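Local coordinates for 2-pyrone-4,6-dicarboxylic acid hydrolase, putative (PDB 2FFI), which probably hydrolyses 2-pyrone-4,6-dicarboxylate as a lactonase of the amidohydrolase family, built on a TIM-barrel fold, at residues Y71-L76 with G85-E90; Q217-L222 with L258-Q263; Y226-L231 with A262-A267. All coordinates share one frame; numbering follows the deposited sequence.

Contact 1. Residues Y71-L76 with G85-E90; sequences YLLSAL and GVVMLE
L72 gives the largest share of the helix side of this contact, one methyl near V86 and the other on V87. The apolar part is made by branched side chains meeting through their methyl ends. L72 holds CG anti to its own backbone N (chi1 177°), which sends the side chain off helix 70-78 toward residues 85-90. There L72 CD2 lies 3.8 Å from V87 CG1, while L72 CD1 approaches the same V87 CG1 to 4.0 Å. The two side chains cross at about a right angle. L73, one residue on, starts out past the opposing chain but bends its tip inward, so that L73 CD1 also comes to 4.0 Å from V87 CG1. One valine methyl thus serves two leucines of the helix.

A second group of contacts sets methyls against backbone. L72 CD1 points to the carbonyl of V86, though the exact spacing there is doubtful. Near the far end of the helical segment, L76 CD1 faces G85 N at a looser 4.5 Å. G85 has a positive phi of 63°, a conformation that favours glycine, and its bare backbone lets L72 and L76 approach.

Backbone hydrogen bonding of residues 85-90 is directed to other partners: V86 pairs with Q61, V87 with G108 and R110. V86 turns its side chain away from the helix onto V60 and R110, whereas V87 also touches M101 of helix 95-102. The chemistry implies that this face of helix 70-78 meets residues 85-87 by apolar packing, while the backbone bonds of V86 and V87 go to those other parts of the chain.

Contact 2. Residues Q217-L222 with L258-Q263; sequences QALCAL and LGCSAQ
L219 reaches across to L258 and C260 with a single methyl, and this one atom makes the whole tight part of the contact. L219 CD1 lies 3.5 Å from L258 CD1 and likewise 3.5 Å from C260 SG, with an angle of about 74° between the two directions at the methyl. Methyl and sulfur therefore sit beside each other in front of the leucine tip. L219 and L258 cross at about a right angle, end methyl on end methyl. C260 keeps SG beside its backbone N and anti to its carbonyl carbon (chi1 -60°), which turns the sulfur onto the leucine, a purely apolar encounter.

Packing ends abruptly on the outer side. Q217 and C220 of the helix, like G259, S261, A262 and Q263 opposite, are solvent-exposed and take no part. C220 SG is 6.6 Å from L258 O, its nearest atom of the other segment. G259, with positive phi, breaks the helical path after helix 248-258, and S261 occupies the N-cap position of helix 262-276, so the leucine meets the turn joining two helices.

The long helix 208-225 is backed by other elements. A218 and L222 lean on F182 of helix 182-185, and L222 also rests on L231 at the start of strand 231-234, so L219 lies where helix 208-225, strand 231-234 and the 258-263 turn come together.

Contact 3. Residues Y226-L231 with A262-A267; sequences YGAERL and AQLRQA
A228 meets helix 262-276 head-on, its methyl directed at L264 and A267. The L264 side chain can be traced outward. CB leaves the helix past A228 rather than at it, and lies 5.4 Å from A228 CB. CG, swung to an intermediate chi1 of -133°, is nearer, 4.6 Å from A228 CB. The branches then part: L264 CD2 closes on A228 CB at 4.1 Å, whereas L264 CD1, extended away from its own CA by chi2 of -174°, points on toward L219 of helix 208-225. The same side chain also brushes E223 of that helix.

A267 completes the apolar patch, with A267 CB 3.8 Å from A228 CB and 3.6 Å from A228 O. The small side chains bring the backbones close, CA atoms of A228 and A267 being only 5.9 Å apart. Nearby, the T272 hydroxyl lies within weak hydrogen-bonding distance of the carbonyl oxygens of both L231 and A267 and can be shared between them. On the other side of the 228-230 turn, R230 NH2 donates to E229 O at 2.6 Å from above the carbonyl plane, and R230 NE bonds to G192 O, fixing the guanidinium beside the turn.

A short 3-10 turn following a helix and leading into strand 231-234 is a helix-to-strand connection of a parallel TIM-barrel wall, covered here by helix 262-276.

Contact 1 comes first along the chain, on the opposite side of the centre from the other two: its centre lies about 31 Å from that of contact 2 and 27 Å from that of contact 3. Contacts 2 and 3 are neighbours, centres about 8 Å apart, sharing A262 and Q263 of helix 262-276. They also touch directly through L219 and L231, and R265 NH1 probably bonds to C260 O at 2.8 Å. Contact 1 sets helix 70-78 against the opposite part of the same barrel, whereas contacts 2 and 3 form one continuous packing region that ties the last helix to helix 208-225 and the entry to strand 231-234 in the barrel wall.

Contact 1. Residues Y71-L76 with G85-E90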
ATOM      1  N   TYR A  71       6.898 -11.432  11.586  1.00 16.99           N
ATOM      2  CA  TYR A  71       7.366 -10.178  12.142  1.00 15.93           C
ATOM      3  C   TYR A  71       6.232  -9.160  12.116  1.00 16.34           C
ATOM      4  O   TYR A  71       5.987  -8.467  13.101  1.00 17.06           O
ATOM      5  CB  TYR A  71       8.574  -9.659  11.358  1.00 16.14           C
ATOM      6  CG  TYR A  71       9.367  -8.612  12.110  1.00 15.53           C
ATOM      7  CD1 TYR A  71      10.154  -8.958  13.204  1.00 15.38           C
ATOM      8  CD2 TYR A  71       9.302  -7.273  11.749  1.00 15.66           C
ATOM      9  CE1 TYR A  71      10.847  -7.993  13.919  1.00 16.98           C
ATOM     10  CE2 TYR A  71       9.989  -6.294  12.458  1.00 14.99           C
ATOM     11  CZ  TYR A  71      10.756  -6.655  13.535  1.00 15.64           C
ATOM     12  OH  TYR A  71      11.423  -5.686  14.245  1.00 18.23           O
ATOM     13  N   LEU A  72       5.532  -9.073  10.992  1.00 16.45           N
ATOM     14  CA  LEU A  72       4.422  -8.143  10.877  1.00 15.59           C
ATOM     15  C   LEU A  72       3.389  -8.466  11.961  1.00 18.00           C
ATOM     16  O   LEU A  72       2.947  -7.572  12.698  1.00 17.77           O
ATOM     17  CB  LEU A  72       3.794  -8.256   9.494  1.00 15.60           C
ATOM     18  CG  LEU A  72       2.559  -7.407   9.180  1.00 16.40           C
ATOM     19  CD1 LEU A  72       2.389  -7.265   7.673  1.00 15.37           C
ATOM     20  CD2 LEU A  72       1.332  -8.067   9.790  1.00 17.50           C
ATOM     21  N   LEU A  73       3.015  -9.742  12.077  1.00 17.93           N
ATOM     22  CA  LEU A  73       2.049 -10.157  13.088  1.00 17.90           C
ATOM     23  C   LEU A  73       2.501  -9.836  14.514  1.00 19.26           C
ATOM     24  O   LEU A  73       1.691  -9.413  15.339  1.00 19.39           O
ATOM     25  CB  LEU A  73       1.762 -11.655  12.950  1.00 17.86           C
ATOM     26  CG  LEU A  73       0.532 -12.047  12.127  1.00 17.81           C
ATOM     27  CD1 LEU A  73       0.471 -11.291  10.822  1.00 17.55           C
ATOM     28  CD2 LEU A  73       0.579 -13.529  11.893  1.00 18.04           C
ATOM     29  N   SER A  74       3.792 -10.038  14.788  1.00 20.72           N
ATOM     30  CA  SER A  74       4.401  -9.788  16.099  1.00 19.57           C
ATOM     31  C   SER A  74       4.435  -8.280  16.434  1.00 20.67           C
ATOM     32  O   SER A  74       4.358  -7.876  17.602  1.00 19.46           O
ATOM     33  CB  SER A  74       5.825 -10.344  16.095  1.00 18.74           C
ATOM     34  OG  SER A  74       6.315 -10.561  17.410  1.00 22.49           O
ATOM     35  N   ALA A  75       4.534  -7.447  15.404  1.00 21.10           N
ATOM     36  CA  ALA A  75       4.585  -6.006  15.610  1.00 22.67           C
ATOM     37  C   ALA A  75       3.184  -5.424  15.779  1.00 23.61           C
ATOM     38  O   ALA A  75       3.017  -4.358  16.374  1.00 24.14           O
ATOM     39  CB  ALA A  75       5.303  -5.332  14.426  1.00 23.25           C
ATOM     40  N   LEU A  76       2.186  -6.113  15.230  1.00 23.07           N
ATOM     41  CA  LEU A  76       0.807  -5.660  15.333  1.00 22.41           C
ATOM     42  C   LEU A  76       0.346  -5.782  16.786  1.00 23.90           C
ATOM     43  O   LEU A  76      -0.291  -4.875  17.329  1.00 23.26           O
ATOM     44  CB  LEU A  76      -0.092  -6.501  14.423  1.00 21.35           C
ATOM     45  CG  LEU A  76      -0.771  -5.798  13.244  1.00 18.87           C
ATOM     46  CD1 LEU A  76       0.129  -4.728  12.698  1.00 18.32           C
ATOM     47  CD2 LEU A  76      -1.114  -6.820  12.173  1.00 18.50           C
ATOM     48  N   GLY A  85      -1.772  -3.017   9.006  1.00 21.00           N
ATOM     49  CA  GLY A  85      -0.972  -3.877   8.154  1.00 22.32           C
ATOM     50  C   GLY A  85      -1.660  -4.952   7.314  1.00 21.97           C
ATOM     51  O   GLY A  85      -2.666  -5.544   7.716  1.00 19.08           O
ATOM     52  N   VAL A  86      -1.078  -5.197   6.136  1.00 22.55           N
ATOM     53  CA  VAL A  86      -1.556  -6.179   5.171  1.00 21.76           C
ATOM     54  C   VAL A  86      -0.501  -7.275   5.026  1.00 21.93           C
ATOM     55  O   VAL A  86       0.689  -7.017   5.217  1.00 21.19           O
ATOM     56  CB  VAL A  86      -1.801  -5.524   3.796  1.00 21.60           C
ATOM     57  CG1 VAL A  86      -2.452  -4.164   3.972  1.00 20.10           C
ATOM     58  CG2 VAL A  86      -0.518  -5.405   3.032  1.00 21.78           C
ATOM     59  N   VAL A  87      -0.934  -8.493   4.704  1.00 22.26           N
ATOM     60  CA  VAL A  87      -0.005  -9.613   4.556  1.00 23.56           C
ATOM     61  C   VAL A  87       0.018 -10.246   3.153  1.00 24.25           C
ATOM     62  O   VAL A  87      -0.671  -9.790   2.231  1.00 22.95           O
ATOM     63  CB  VAL A  87      -0.322 -10.739   5.590  1.00 23.58           C
ATOM     64  CG1 VAL A  87      -0.179 -10.216   7.007  1.00 22.82           C
ATOM     65  CG2 VAL A  87      -1.723 -11.286   5.367  1.00 23.27           C
HETATM   66  N   MSE A  88       0.850 -11.275   2.999  1.00 25.07           N
HETATM   67  CA  MSE A  88       0.946 -12.023   1.749  1.00 27.94           C
HETATM   68  C   MSE A  88       0.650 -13.479   2.103  1.00 26.75           C
HETATM   69  O   MSE A  88       1.290 -14.066   2.968  1.00 26.08           O
HETATM   70  CB  MSE A  88       2.330 -11.866   1.106  1.00 31.50           C
HETATM   71  CG  MSE A  88       2.521 -10.510   0.412  1.00 36.69           C
HETATM   72 SE   MSE A  88       4.168 -10.306  -0.642  1.00 45.49          SE
HETATM   73  CE  MSE A  88       3.592 -11.287  -2.245  1.00 44.06           C
ATOM     74  N   LEU A  89      -0.348 -14.051   1.446  1.00 27.57           N
ATOM     75  CA  LEU A  89      -0.759 -15.418   1.736  1.00 28.89           C
ATOM     76  C   LEU A  89      -0.399 -16.425   0.655  1.00 30.02           C
ATOM     77  O   LEU A  89      -0.356 -16.104  -0.533  1.00 29.86           O
ATOM     78  CB  LEU A  89      -2.263 -15.451   1.962  1.00 27.85           C
ATOM     79  CG  LEU A  89      -2.779 -14.503   3.040  1.00 27.52           C
ATOM     80  CD1 LEU A  89      -4.297 -14.425   2.938  1.00 30.05           C
ATOM     81  CD2 LEU A  89      -2.344 -14.979   4.412  1.00 25.35           C
ATOM     82  N   GLU A  90      -0.158 -17.660   1.078  1.00 31.65           N
ATOM     83  CA  GLU A  90       0.189 -18.718   0.142  1.00 33.96           C
ATOM     84  C   GLU A  90      -1.059 -19.039  -0.682  1.00 34.48           C
ATOM     85  O   GLU A  90      -2.173 -18.706  -0.284  1.00 34.12           O
ATOM     86  CB  GLU A  90       0.669 -19.959   0.903  1.00 34.54           C
ATOM     87  CG  GLU A  90       1.761 -20.778   0.196  1.00 36.15           C
ATOM     88  CD  GLU A  90       3.168 -20.378   0.614  1.00 37.82           C
ATOM     89  OE1 GLU A  90       3.832 -19.596  -0.110  1.00 38.59           O
ATOM     90  OE2 GLU A  90       3.614 -20.847   1.683  1.00 38.64           O
TER

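Contact 2. Residues Q217-L222 with L258-Q263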
ATOM      1  N   GLN A 217      -0.095  16.195 -11.260  1.00 27.75           N
ATOM      2  CA  GLN A 217      -1.117  16.038 -12.282  1.00 27.53           C
ATOM      3  C   GLN A 217      -1.942  14.781 -12.006  1.00 25.96           C
ATOM      4  O   GLN A 217      -3.171  14.803 -12.062  1.00 25.21           O
ATOM      5  CB  GLN A 217      -0.447  15.925 -13.655  1.00 29.71           C
ATOM      6  CG  GLN A 217       0.411  17.121 -14.027  1.00 31.47           C
ATOM      7  CD  GLN A 217      -0.417  18.361 -14.315  1.00 33.22           C
ATOM      8  OE1 GLN A 217       0.124  19.453 -14.515  1.00 31.58           O
ATOM      9  NE2 GLN A 217      -1.741  18.197 -14.346  1.00 34.59           N
ATOM     10  N   ALA A 218      -1.244  13.692 -11.701  1.00 24.89           N
ATOM     11  CA  ALA A 218      -1.866  12.401 -11.419  1.00 24.30           C
ATOM     12  C   ALA A 218      -2.916  12.491 -10.321  1.00 24.28           C
ATOM     13  O   ALA A 218      -4.006  11.937 -10.454  1.00 23.66           O
ATOM     14  CB  ALA A 218      -0.795  11.373 -11.041  1.00 23.76           C
ATOM     15  N   LEU A 219      -2.580  13.192  -9.240  1.00 24.41           N
ATOM     16  CA  LEU A 219      -3.492  13.361  -8.119  1.00 23.84           C
ATOM     17  C   LEU A 219      -4.767  14.033  -8.581  1.00 24.09           C
ATOM     18  O   LEU A 219      -5.858  13.505  -8.398  1.00 24.53           O
ATOM     19  CB  LEU A 219      -2.855  14.216  -7.023  1.00 24.02           C
ATOM     20  CG  LEU A 219      -2.989  13.688  -5.589  1.00 24.93           C
ATOM     21  CD1 LEU A 219      -2.380  14.685  -4.629  1.00 23.61           C
ATOM     22  CD2 LEU A 219      -4.441  13.432  -5.254  1.00 25.11           C
ATOM     23  N   CYS A 220      -4.639  15.206  -9.179  1.00 24.19           N
ATOM     24  CA  CYS A 220      -5.819  15.910  -9.638  1.00 25.92           C
ATOM     25  C   CYS A 220      -6.680  15.063 -10.560  1.00 26.12           C
ATOM     26  O   CYS A 220      -7.896  15.100 -10.450  1.00 27.62           O
ATOM     27  CB  CYS A 220      -5.435  17.224 -10.331  1.00 27.10           C
ATOM     28  SG  CYS A 220      -4.684  18.462  -9.194  1.00 32.17           S
ATOM     29  N   ALA A 221      -6.068  14.296 -11.458  1.00 26.13           N
ATOM     30  CA  ALA A 221      -6.849  13.466 -12.384  1.00 27.38           C
ATOM     31  C   ALA A 221      -7.457  12.264 -11.664  1.00 27.26           C
ATOM     32  O   ALA A 221      -8.614  11.901 -11.879  1.00 25.42           O
ATOM     33  CB  ALA A 221      -5.968  12.993 -13.550  1.00 25.96           C
ATOM     34  N   LEU A 222      -6.650  11.647 -10.812  1.00 28.49           N
ATOM     35  CA  LEU A 222      -7.081  10.501 -10.037  1.00 29.18           C
ATOM     36  C   LEU A 222      -8.296  10.860  -9.185  1.00 30.29           C
ATOM     37  O   LEU A 222      -9.345  10.246  -9.318  1.00 31.65           O
ATOM     38  CB  LEU A 222      -5.923  10.013  -9.162  1.00 26.98           C
ATOM     39  CG  LEU A 222      -5.390   8.598  -9.395  1.00 26.73           C
ATOM     40  CD1 LEU A 222      -5.242   8.309 -10.874  1.00 25.27           C
ATOM     41  CD2 LEU A 222      -4.064   8.454  -8.676  1.00 24.30           C
ATOM     42  N   LEU A 258       2.860  18.598  -3.084  1.00 26.29           N
ATOM     43  CA  LEU A 258       1.748  18.377  -4.001  1.00 26.02           C
ATOM     44  C   LEU A 258       0.821  19.578  -3.988  1.00 26.58           C
ATOM     45  O   LEU A 258       0.192  19.892  -4.993  1.00 25.70           O
ATOM     46  CB  LEU A 258       0.964  17.126  -3.602  1.00 27.38           C
ATOM     47  CG  LEU A 258       1.692  15.782  -3.706  1.00 27.85           C
ATOM     48  CD1 LEU A 258       0.808  14.683  -3.142  1.00 28.41           C
ATOM     49  CD2 LEU A 258       2.044  15.502  -5.150  1.00 26.38           C
ATOM     50  N   GLY A 259       0.740  20.244  -2.837  1.00 27.58           N
ATOM     51  CA  GLY A 259      -0.113  21.410  -2.714  1.00 28.78           C
ATOM     52  C   GLY A 259      -1.577  21.053  -2.663  1.00 30.12           C
ATOM     53  O   GLY A 259      -2.380  21.588  -3.427  1.00 29.39           O
ATOM     54  N   CYS A 260      -1.915  20.140  -1.757  1.00 31.81           N
ATOM     55  CA  CYS A 260      -3.290  19.686  -1.588  1.00 33.75           C
ATOM     56  C   CYS A 260      -4.030  20.591  -0.621  1.00 34.13           C
ATOM     57  O   CYS A 260      -3.493  20.957   0.428  1.00 35.40           O
ATOM     58  CB  CYS A 260      -3.318  18.260  -1.040  1.00 34.81           C
ATOM     59  SG  CYS A 260      -2.492  17.065  -2.095  1.00 38.34           S
ATOM     60  N   SER A 261      -5.261  20.953  -0.977  1.00 33.69           N
ATOM     61  CA  SER A 261      -6.079  21.802  -0.116  1.00 32.55           C
ATOM     62  C   SER A 261      -6.298  21.095   1.221  1.00 31.29           C
ATOM     63  O   SER A 261      -6.193  19.877   1.307  1.00 30.13           O
ATOM     64  CB  SER A 261      -7.428  22.087  -0.777  1.00 32.39           C
ATOM     65  OG  SER A 261      -8.199  20.913  -0.917  1.00 31.39           O
ATOM     66  N   ALA A 262      -6.608  21.857   2.261  1.00 31.80           N
ATOM     67  CA  ALA A 262      -6.824  21.264   3.575  1.00 32.09           C
ATOM     68  C   ALA A 262      -7.792  20.071   3.553  1.00 31.34           C
ATOM     69  O   ALA A 262      -7.601  19.107   4.298  1.00 31.59           O
ATOM     70  CB  ALA A 262      -7.313  22.327   4.552  1.00 32.61           C
ATOM     71  N   GLN A 263      -8.813  20.125   2.698  1.00 30.28           N
ATOM     72  CA  GLN A 263      -9.792  19.034   2.598  1.00 29.52           C
ATOM     73  C   GLN A 263      -9.194  17.701   2.169  1.00 28.89           C
ATOM     74  O   GLN A 263      -9.369  16.686   2.843  1.00 28.56           O
ATOM     75  CB  GLN A 263     -10.900  19.378   1.604  1.00 29.92           C
ATOM     76  CG  GLN A 263     -11.888  20.398   2.080  1.00 29.66           C
ATOM     77  CD  GLN A 263     -13.157  20.361   1.275  1.00 28.92           C
ATOM     78  OE1 GLN A 263     -13.822  19.328   1.197  1.00 28.34           O
ATOM     79  NE2 GLN A 263     -13.503  21.486   0.666  1.00 29.07           N
TER

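Contact 3. Residues Y226-L231 with A262-A267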
ATOM      1  N   TYR A 226     -11.903   9.078  -9.125  1.00 31.46           N
ATOM      2  CA  TYR A 226     -12.184   8.191  -8.006  1.00 32.07           C
ATOM      3  C   TYR A 226     -12.740   8.921  -6.795  1.00 32.19           C
ATOM      4  O   TYR A 226     -13.628   8.403  -6.110  1.00 33.13           O
ATOM      5  CB  TYR A 226     -10.923   7.423  -7.620  1.00 31.71           C
ATOM      6  CG  TYR A 226     -10.566   6.367  -8.624  1.00 30.34           C
ATOM      7  CD1 TYR A 226     -11.426   5.307  -8.868  1.00 29.79           C
ATOM      8  CD2 TYR A 226      -9.374   6.429  -9.331  1.00 30.51           C
ATOM      9  CE1 TYR A 226     -11.108   4.324  -9.791  1.00 30.78           C
ATOM     10  CE2 TYR A 226      -9.039   5.454 -10.261  1.00 30.89           C
ATOM     11  CZ  TYR A 226      -9.910   4.399 -10.485  1.00 31.76           C
ATOM     12  OH  TYR A 226      -9.567   3.403 -11.365  1.00 31.41           O
ATOM     13  N   GLY A 227     -12.212  10.117  -6.537  1.00 30.72           N
ATOM     14  CA  GLY A 227     -12.661  10.909  -5.407  1.00 29.25           C
ATOM     15  C   GLY A 227     -11.699  10.844  -4.238  1.00 29.09           C
ATOM     16  O   GLY A 227     -10.930   9.892  -4.118  1.00 28.26           O
ATOM     17  N   ALA A 228     -11.746  11.856  -3.376  1.00 29.62           N
ATOM     18  CA  ALA A 228     -10.881  11.935  -2.198  1.00 29.73           C
ATOM     19  C   ALA A 228     -11.066  10.752  -1.249  1.00 30.32           C
ATOM     20  O   ALA A 228     -10.117  10.320  -0.587  1.00 29.71           O
ATOM     21  CB  ALA A 228     -11.150  13.235  -1.455  1.00 29.92           C
ATOM     22  N   GLU A 229     -12.294  10.236  -1.179  1.00 31.16           N
ATOM     23  CA  GLU A 229     -12.605   9.100  -0.308  1.00 31.50           C
ATOM     24  C   GLU A 229     -12.009   7.795  -0.840  1.00 29.19           C
ATOM     25  O   GLU A 229     -12.285   6.716  -0.318  1.00 29.22           O
ATOM     26  CB  GLU A 229     -14.129   8.950  -0.143  1.00 33.90           C
ATOM     27  CG  GLU A 229     -14.527   8.002   1.004  1.00 39.99           C
ATOM     28  CD  GLU A 229     -16.036   7.893   1.244  1.00 43.22           C
ATOM     29  OE1 GLU A 229     -16.697   8.949   1.407  1.00 45.87           O
ATOM     30  OE2 GLU A 229     -16.554   6.747   1.291  1.00 43.08           O
ATOM     31  N   ARG A 230     -11.184   7.902  -1.875  1.00 26.97           N
ATOM     32  CA  ARG A 230     -10.571   6.729  -2.468  1.00 24.94           C
ATOM     33  C   ARG A 230      -9.076   6.865  -2.647  1.00 23.66           C
ATOM     34  O   ARG A 230      -8.430   5.955  -3.154  1.00 23.57           O
ATOM     35  CB  ARG A 230     -11.225   6.414  -3.809  1.00 25.25           C
ATOM     36  CG  ARG A 230     -12.616   5.849  -3.665  1.00 24.31           C
ATOM     37  CD  ARG A 230     -12.568   4.421  -3.203  1.00 24.89           C
ATOM     38  NE  ARG A 230     -13.912   3.916  -2.953  1.00 26.16           N
ATOM     39  CZ  ARG A 230     -14.667   4.296  -1.932  1.00 26.70           C
ATOM     40  NH1 ARG A 230     -15.877   3.790  -1.779  1.00 26.77           N
ATOM     41  NH2 ARG A 230     -14.207   5.177  -1.057  1.00 27.32           N
ATOM     42  N   LEU A 231      -8.527   7.998  -2.225  1.00 22.35           N
ATOM     43  CA  LEU A 231      -7.095   8.227  -2.318  1.00 19.49           C
ATOM     44  C   LEU A 231      -6.490   8.391  -0.923  1.00 20.06           C
ATOM     45  O   LEU A 231      -7.014   9.136  -0.097  1.00 20.38           O
ATOM     46  CB  LEU A 231      -6.818   9.468  -3.157  1.00 17.80           C
ATOM     47  CG  LEU A 231      -6.987   9.298  -4.673  1.00 18.10           C
ATOM     48  CD1 LEU A 231      -8.424   9.026  -4.982  1.00 18.58           C
ATOM     49  CD2 LEU A 231      -6.538  10.558  -5.419  1.00 17.16           C
ATOM     50  N   ALA A 262      -6.608  21.857   2.261  1.00 31.80           N
ATOM     51  CA  ALA A 262      -6.824  21.264   3.575  1.00 32.09           C
ATOM     52  C   ALA A 262      -7.792  20.071   3.553  1.00 31.34           C
ATOM     53  O   ALA A 262      -7.601  19.107   4.298  1.00 31.59           O
ATOM     54  CB  ALA A 262      -7.313  22.327   4.552  1.00 32.61           C
ATOM     55  N   GLN A 263      -8.813  20.125   2.698  1.00 30.28           N
ATOM     56  CA  GLN A 263      -9.792  19.034   2.598  1.00 29.52           C
ATOM     57  C   GLN A 263      -9.194  17.701   2.169  1.00 28.89           C
ATOM     58  O   GLN A 263      -9.369  16.686   2.843  1.00 28.56           O
ATOM     59  CB  GLN A 263     -10.900  19.378   1.604  1.00 29.92           C
ATOM     60  CG  GLN A 263     -11.888  20.398   2.080  1.00 29.66           C
ATOM     61  CD  GLN A 263     -13.157  20.361   1.275  1.00 28.92           C
ATOM     62  OE1 GLN A 263     -13.822  19.328   1.197  1.00 28.34           O
ATOM     63  NE2 GLN A 263     -13.503  21.486   0.666  1.00 29.07           N
ATOM     64  N   LEU A 264      -8.508  17.716   1.029  1.00 27.79           N
ATOM     65  CA  LEU A 264      -7.884  16.524   0.469  1.00 25.84           C
ATOM     66  C   LEU A 264      -6.859  15.929   1.416  1.00 26.21           C
ATOM     67  O   LEU A 264      -6.777  14.705   1.563  1.00 26.82           O
ATOM     68  CB  LEU A 264      -7.202  16.854  -0.857  1.00 24.33           C
ATOM     69  CG  LEU A 264      -7.466  15.914  -2.031  1.00 23.17           C
ATOM     70  CD1 LEU A 264      -6.577  16.335  -3.192  1.00 21.17           C
ATOM     71  CD2 LEU A 264      -7.200  14.471  -1.631  1.00 20.95           C
ATOM     72  N   ARG A 265      -6.076  16.793   2.056  1.00 25.41           N
ATOM     73  CA  ARG A 265      -5.055  16.339   2.996  1.00 25.48           C
ATOM     74  C   ARG A 265      -5.667  15.534   4.134  1.00 23.69           C
ATOM     75  O   ARG A 265      -5.058  14.589   4.622  1.00 23.19           O
ATOM     76  CB  ARG A 265      -4.265  17.524   3.581  1.00 28.53           C
ATOM     77  CG  ARG A 265      -3.417  18.308   2.577  1.00 32.45           C
ATOM     78  CD  ARG A 265      -2.160  18.880   3.226  1.00 34.87           C
ATOM     79  NE  ARG A 265      -2.467  19.682   4.408  1.00 37.84           N
ATOM     80  CZ  ARG A 265      -3.106  20.845   4.374  1.00 38.32           C
ATOM     81  NH1 ARG A 265      -3.505  21.345   3.207  1.00 38.64           N
ATOM     82  NH2 ARG A 265      -3.359  21.499   5.504  1.00 38.00           N
ATOM     83  N   GLN A 266      -6.863  15.920   4.563  1.00 22.73           N
ATOM     84  CA  GLN A 266      -7.522  15.205   5.641  1.00 23.65           C
ATOM     85  C   GLN A 266      -8.008  13.861   5.134  1.00 20.93           C
ATOM     86  O   GLN A 266      -8.115  12.902   5.893  1.00 21.79           O
ATOM     87  CB  GLN A 266      -8.677  16.036   6.213  1.00 27.59           C
ATOM     88  CG  GLN A 266      -8.196  17.245   7.025  1.00 33.16           C
ATOM     89  CD  GLN A 266      -7.423  16.836   8.282  1.00 37.27           C
ATOM     90  OE1 GLN A 266      -8.002  16.282   9.231  1.00 40.04           O
ATOM     91  NE2 GLN A 266      -6.109  17.099   8.291  1.00 36.08           N
ATOM     92  N   ALA A 267      -8.286  13.793   3.838  1.00 18.30           N
ATOM     93  CA  ALA A 267      -8.726  12.551   3.219  1.00 17.17           C
ATOM     94  C   ALA A 267      -7.511  11.649   2.993  1.00 16.22           C
ATOM     95  O   ALA A 267      -7.535  10.473   3.324  1.00 16.66           O
ATOM     96  CB  ALA A 267      -9.408  12.839   1.890  1.00 15.16           C
TER